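Local coordinates for protein hypothetical sugar kinase (Cytophaga hutchinsonii, PDB 3R8E) that probably phosphorylates a sugar at the expense of ATP, as a putative sugar kinase of the ROK family with a ribonuclease H-like fold, at residues Lys129-Gly134 with Phe147-Leu152; Thr154-Gly159 with Asn190-Asn195. One frame throughout, in Å; residues are numbered along the deposited sequence.

Contact 1 (Lys129-Gly134 with Phe147-Leu152); sequences KCAALG and FILLAL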
loop_
_atom_site.group_PDB
_atom_site.type_symbol
_atom_site.label_atom_id
_atom_site.label_comp_id
_atom_site.label_asym_id
_atom_site.label_seq_id
_atom_site.Cartn_x
_atom_site.Cartn_y
_atom_site.Cartn_z
ATOM N N LYS A 129 -13.099 -7.308 -0.102
ATOM C CA LYS A 129 -13.482 -5.989 0.386
ATOM C C LYS A 129 -14.818 -6.104 1.130
ATOM O O LYS A 129 -14.993 -5.480 2.175
ATOM C CB LYS A 129 -13.564 -4.976 -0.766
ATOM C CG LYS A 129 -12.203 -4.698 -1.375
ATOM C CD LYS A 129 -12.282 -3.618 -2.463
ATOM C CE LYS A 129 -10.916 -3.275 -3.016
ATOM N NZ LYS A 129 -10.299 -4.422 -3.737
ATOM N N CYS A 130 -15.752 -6.923 0.594
ATOM C CA CYS A 130 -17.039 -7.191 1.252
ATOM C C CYS A 130 -16.805 -7.734 2.645
ATOM O O CYS A 130 -17.452 -7.284 3.578
ATOM C CB CYS A 130 -17.878 -8.162 0.434
ATOM S SG CYS A 130 -18.722 -7.394 -0.958
ATOM N N ALA A 131 -15.875 -8.694 2.791
ATOM C CA ALA A 131 -15.573 -9.307 4.094
ATOM C C ALA A 131 -15.137 -8.243 5.117
ATOM O O ALA A 131 -15.603 -8.288 6.251
ATOM C CB ALA A 131 -14.507 -10.378 3.945
ATOM N N ALA A 132 -14.308 -7.255 4.703
ATOM C CA ALA A 132 -13.912 -6.155 5.598
ATOM C C ALA A 132 -15.140 -5.335 5.993
ATOM O O ALA A 132 -15.310 -5.016 7.168
ATOM C CB ALA A 132 -12.882 -5.262 4.930
ATOM N N LEU A 133 -16.027 -5.034 5.010
ATOM C CA LEU A 133 -17.255 -4.279 5.272
ATOM C C LEU A 133 -18.189 -5.065 6.221
ATOM O O LEU A 133 -18.840 -4.460 7.076
ATOM C CB LEU A 133 -17.960 -3.933 3.949
ATOM C CG LEU A 133 -19.087 -2.898 4.018
ATOM C CD1 LEU A 133 -18.566 -1.514 4.428
ATOM C CD2 LEU A 133 -19.809 -2.803 2.693
ATOM N N GLY A 134 -18.193 -6.397 6.102
ATOM C CA GLY A 134 -18.972 -7.279 6.972
ATOM C C GLY A 134 -18.513 -7.171 8.414
ATOM O O GLY A 134 -19.332 -7.032 9.329
ATOM N N PHE A 147 -8.759 -0.216 9.497
ATOM C CA PHE A 147 -8.178 -1.540 9.722
ATOM C C PHE A 147 -8.054 -2.329 8.443
ATOM O O PHE A 147 -8.712 -2.024 7.449
ATOM C CB PHE A 147 -9.023 -2.362 10.732
ATOM C CG PHE A 147 -10.392 -2.799 10.258
ATOM C CD1 PHE A 147 -10.569 -4.027 9.625
ATOM C CD2 PHE A 147 -11.512 -2.015 10.504
ATOM C CE1 PHE A 147 -11.837 -4.441 9.206
ATOM C CE2 PHE A 147 -12.784 -2.438 10.100
ATOM C CZ PHE A 147 -12.934 -3.647 9.445
ATOM N N ILE A 148 -7.259 -3.398 8.501
ATOM C CA ILE A 148 -7.137 -4.375 7.426
ATOM C C ILE A 148 -7.658 -5.710 7.943
ATOM O O ILE A 148 -7.347 -6.102 9.073
ATOM C CB ILE A 148 -5.694 -4.521 6.829
ATOM C CG1 ILE A 148 -5.700 -5.502 5.621
ATOM C CG2 ILE A 148 -4.680 -4.994 7.889
ATOM C CD1 ILE A 148 -4.461 -5.464 4.749
ATOM N N LEU A 149 -8.456 -6.390 7.114
ATOM C CA LEU A 149 -8.893 -7.747 7.367
ATOM C C LEU A 149 -8.098 -8.635 6.435
ATOM O O LEU A 149 -8.200 -8.473 5.223
ATOM C CB LEU A 149 -10.415 -7.944 7.183
ATOM C CG LEU A 149 -10.911 -9.412 7.148
ATOM C CD1 LEU A 149 -10.652 -10.116 8.459
ATOM C CD2 LEU A 149 -12.388 -9.488 6.854
ATOM N N LEU A 150 -7.269 -9.522 6.988
ATOM C CA LEU A 150 -6.531 -10.507 6.205
ATOM C C LEU A 150 -7.236 -11.838 6.331
ATOM O O LEU A 150 -7.294 -12.394 7.433
ATOM C CB LEU A 150 -5.067 -10.669 6.660
ATOM C CG LEU A 150 -4.041 -9.629 6.321
ATOM C CD1 LEU A 150 -2.672 -10.119 6.773
ATOM C CD2 LEU A 150 -3.977 -9.380 4.823
ATOM N N ALA A 151 -7.800 -12.339 5.224
ATOM C CA ALA A 151 -8.468 -13.636 5.198
ATOM C C ALA A 151 -7.465 -14.666 4.687
ATOM O O ALA A 151 -7.143 -14.693 3.498
ATOM C CB ALA A 151 -9.715 -13.581 4.332
ATOM N N LEU A 152 -6.905 -15.451 5.620
ATOM C CA LEU A 152 -5.852 -16.421 5.345
ATOM C C LEU A 152 -6.437 -17.815 5.089
ATOM O O LEU A 152 -6.627 -18.606 6.016
ATOM C CB LEU A 152 -4.827 -16.440 6.501
ATOM C CG LEU A 152 -4.184 -15.078 6.846
ATOM C CD1 LEU A 152 -3.781 -15.017 8.303
ATOM C CD2 LEU A 152 -3.001 -14.766 5.944
#
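The carbonyl oxygen of Ala132 looks onto the rim of the Phe147 ring: CZ lies 3.6 Å from Ala132 O and CE1 4.1 Å, with the oxygen near the ring plane. The slightly positive C-H edge of a phenyl ring suits a helix carbonyl better than its electron-rich face would. In this ribonuclease H-like fold, helix 127-138 here packs against strand 147-152, which runs through the inside of a five-stranded mixed sheet, and the two short axes pass 8.4 Å apart at 121°. Alanines suit the helix side, because a single methyl lets the backbone come close to the sheet; the CA atoms of Ala132 and Leu149 are 5.6 Å apart. From the strand, Leu149 supplies the bulk that meets the helix. Its CG stands anti to the backbone N (chi1 168°), which carries the isobutyl group toward the helix, with the Phe147 ring beside its CB. The phenyl reaches the same helix from the next residue on that face, while Ile148 and Leu150 turn to the other face and pack on helix 235-259. Strand 156-162 adds to the setting, with Met161 touching both Leu133 and Phe147. The tip of Leu149 settles over the flat face of the Ala131-Ala132 peptide, where its CD2 methyl is 3.5 Å from Ala131 C and 3.7 Å from Ala131 CB.

Contact 2 (Thr154-Gly159 with Asn190-Asn195); sequences TGVGSG and NQVGIN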
loop_
_atom_site.group_PDB
_atom_site.type_symbol
_atom_site.label_atom_id
_atom_site.label_comp_id
_atom_site.label_asym_id
_atom_site.label_seq_id
_atom_site.Cartn_x
_atom_site.Cartn_y
_atom_site.Cartn_z
ATOM N N THR A 154 -7.032 -20.635 1.284
ATOM C CA THR A 154 -6.329 -21.232 0.139
ATOM C C THR A 154 -5.608 -20.091 -0.597
ATOM O O THR A 154 -4.446 -20.226 -0.982
ATOM C CB THR A 154 -7.297 -22.036 -0.745
ATOM O OG1 THR A 154 -8.339 -21.176 -1.203
ATOM C CG2 THR A 154 -7.900 -23.222 -0.011
ATOM N N GLY A 155 -6.296 -18.957 -0.691
ATOM C CA GLY A 155 -5.772 -17.701 -1.202
ATOM C C GLY A 155 -5.757 -16.693 -0.065
ATOM O O GLY A 155 -6.427 -16.898 0.954
ATOM N N VAL A 156 -4.967 -15.626 -0.203
ATOM C CA VAL A 156 -4.909 -14.574 0.808
ATOM C C VAL A 156 -5.717 -13.402 0.276
ATOM O O VAL A 156 -5.367 -12.813 -0.747
ATOM C CB VAL A 156 -3.464 -14.172 1.226
ATOM C CG1 VAL A 156 -3.477 -12.979 2.187
ATOM C CG2 VAL A 156 -2.738 -15.350 1.862
ATOM N N GLY A 157 -6.824 -13.128 0.948
ATOM C CA GLY A 157 -7.707 -12.029 0.597
ATOM C C GLY A 157 -7.572 -10.922 1.618
ATOM O O GLY A 157 -7.215 -11.184 2.774
ATOM N N SER A 158 -7.835 -9.677 1.201
ATOM C CA SER A 158 -7.762 -8.545 2.116
ATOM C C SER A 158 -8.745 -7.464 1.739
ATOM O O SER A 158 -9.046 -7.274 0.563
ATOM C CB SER A 158 -6.353 -7.962 2.169
ATOM O OG SER A 158 -5.896 -7.618 0.874
ATOM N N GLY A 159 -9.222 -6.768 2.752
ATOM C CA GLY A 159 -10.137 -5.653 2.618
ATOM C C GLY A 159 -9.708 -4.627 3.635
ATOM O O GLY A 159 -9.270 -4.997 4.729
ATOM N N ASN A 190 1.429 -17.695 -2.146
ATOM C CA ASN A 190 2.144 -18.910 -2.540
ATOM C C ASN A 190 3.089 -19.373 -1.410
ATOM O O ASN A 190 3.701 -20.439 -1.514
ATOM C CB ASN A 190 2.884 -18.721 -3.863
ATOM C CG ASN A 190 1.959 -18.711 -5.060
ATOM O OD1 ASN A 190 0.845 -19.256 -5.033
ATOM N ND2 ASN A 190 2.404 -18.100 -6.149
ATOM N N GLN A 191 3.164 -18.588 -0.311
ATOM C CA GLN A 191 3.968 -18.920 0.865
ATOM C C GLN A 191 3.083 -19.331 2.048
ATOM O O GLN A 191 3.434 -20.270 2.763
ATOM C CB GLN A 191 4.865 -17.737 1.280
ATOM C CG GLN A 191 5.979 -17.392 0.292
ATOM C CD GLN A 191 7.179 -18.288 0.443
ATOM O OE1 GLN A 191 8.004 -18.116 1.346
ATOM N NE2 GLN A 191 7.310 -19.256 -0.448
ATOM N N VAL A 192 1.948 -18.629 2.266
ATOM C CA VAL A 192 1.100 -18.890 3.438
ATOM C C VAL A 192 -0.298 -19.460 3.103
ATOM O O VAL A 192 -1.017 -19.813 4.039
ATOM C CB VAL A 192 0.974 -17.659 4.384
ATOM C CG1 VAL A 192 2.342 -17.198 4.884
ATOM C CG2 VAL A 192 0.215 -16.512 3.728
ATOM N N GLY A 193 -0.654 -19.574 1.818
ATOM C CA GLY A 193 -1.918 -20.183 1.399
ATOM C C GLY A 193 -1.990 -21.619 1.903
ATOM O O GLY A 193 -0.954 -22.276 1.995
ATOM N N ILE A 194 -3.194 -22.093 2.282
ATOM C CA ILE A 194 -3.451 -23.412 2.898
ATOM C C ILE A 194 -2.665 -24.561 2.216
ATOM O O ILE A 194 -1.962 -25.288 2.921
ATOM C CB ILE A 194 -4.977 -23.727 3.001
ATOM C CG1 ILE A 194 -5.639 -22.853 4.100
ATOM C CG2 ILE A 194 -5.247 -25.221 3.266
ATOM C CD1 ILE A 194 -7.210 -22.948 4.211
ATOM N N ASN A 195 -2.755 -24.710 0.879
ATOM C CA ASN A 195 -2.064 -25.796 0.161
ATOM C C ASN A 195 -0.541 -25.678 0.270
ATOM O O ASN A 195 0.148 -26.695 0.340
ATOM C CB ASN A 195 -2.481 -25.846 -1.315
ATOM C CG ASN A 195 -3.969 -25.991 -1.561
ATOM O OD1 ASN A 195 -4.531 -25.362 -2.462
ATOM N ND2 ASN A 195 -4.646 -26.815 -0.772
HETATM O O HOH W 1 -3.018 -22.517 -1.035
#
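Ile194 lies along the backbone of Thr154, and its side chain can be followed atom by atom. CB sits 4.0 Å from Thr154 CA. CG1, placed anti to the carbonyl carbon by chi1 of -72°, lies 3.8 Å from Thr154 N, and CD1 ends 3.7 Å from that same nitrogen; Ile270 also touches this side chain. The branched chain thus lies against the turn between strands 147-152 and 156-162, which with the start of the second strand reads Gly-Thr-Gly-Val-Gly and resembles the glycine-rich phosphate-binding hairpin of sugar kinases with an actin-like ATPase fold. A backbone hydrogen bond between Ile194 and Gly153 fixes the same junction. Gly193, at the N-cap of helix 194-207, brings its CA to 3.5 Å from Thr154 O in a long, bent CA-H...O contact, weak at best; having no side chain, it allows this approach. Thr154 O also accepts a 2.7 Å hydrogen bond from a water, which in turn accepts one of 2.9 Å from Asn195 N. Deeper in, Val156 CG2 meets Val192 CG2 at 3.7 Å, and Val192 packs on Ile244, Ile247 and Ile248 of helix 235-259. Glu189 OE1 accepts a hydrogen bond from Val156 N. The chemistry is therefore divided: buried valine methyls meet by dispersion alone on the inner side, while a carbonyl and a helix-start N-H share one water, adding to the direct Ile194-Gly153 bond.

In the fold
The two contacts use neighbouring strands of one sheet, and their centres lie 13 Å apart. Probable backbone hydrogen bonds of the antiparallel pair join them: Ala151 N is 2.8 Å from Gly157 O, and Leu149 N is 2.9 Å from Gly159 O. Contact 1 sets helix 127-138 against one face of this hairpin; contact 2 holds its turn to the start of helix 194-207. Gly157 and Gly159 bring no side chain to this part of strand 156-162, and at Gly159 this lets Ala132 CB pack 3.5 Å from Gly159 C. If the hairpin binds nucleotide phosphates, as its counterparts do in related kinases, contact 2 lies at its turn and contact 1 on its strands.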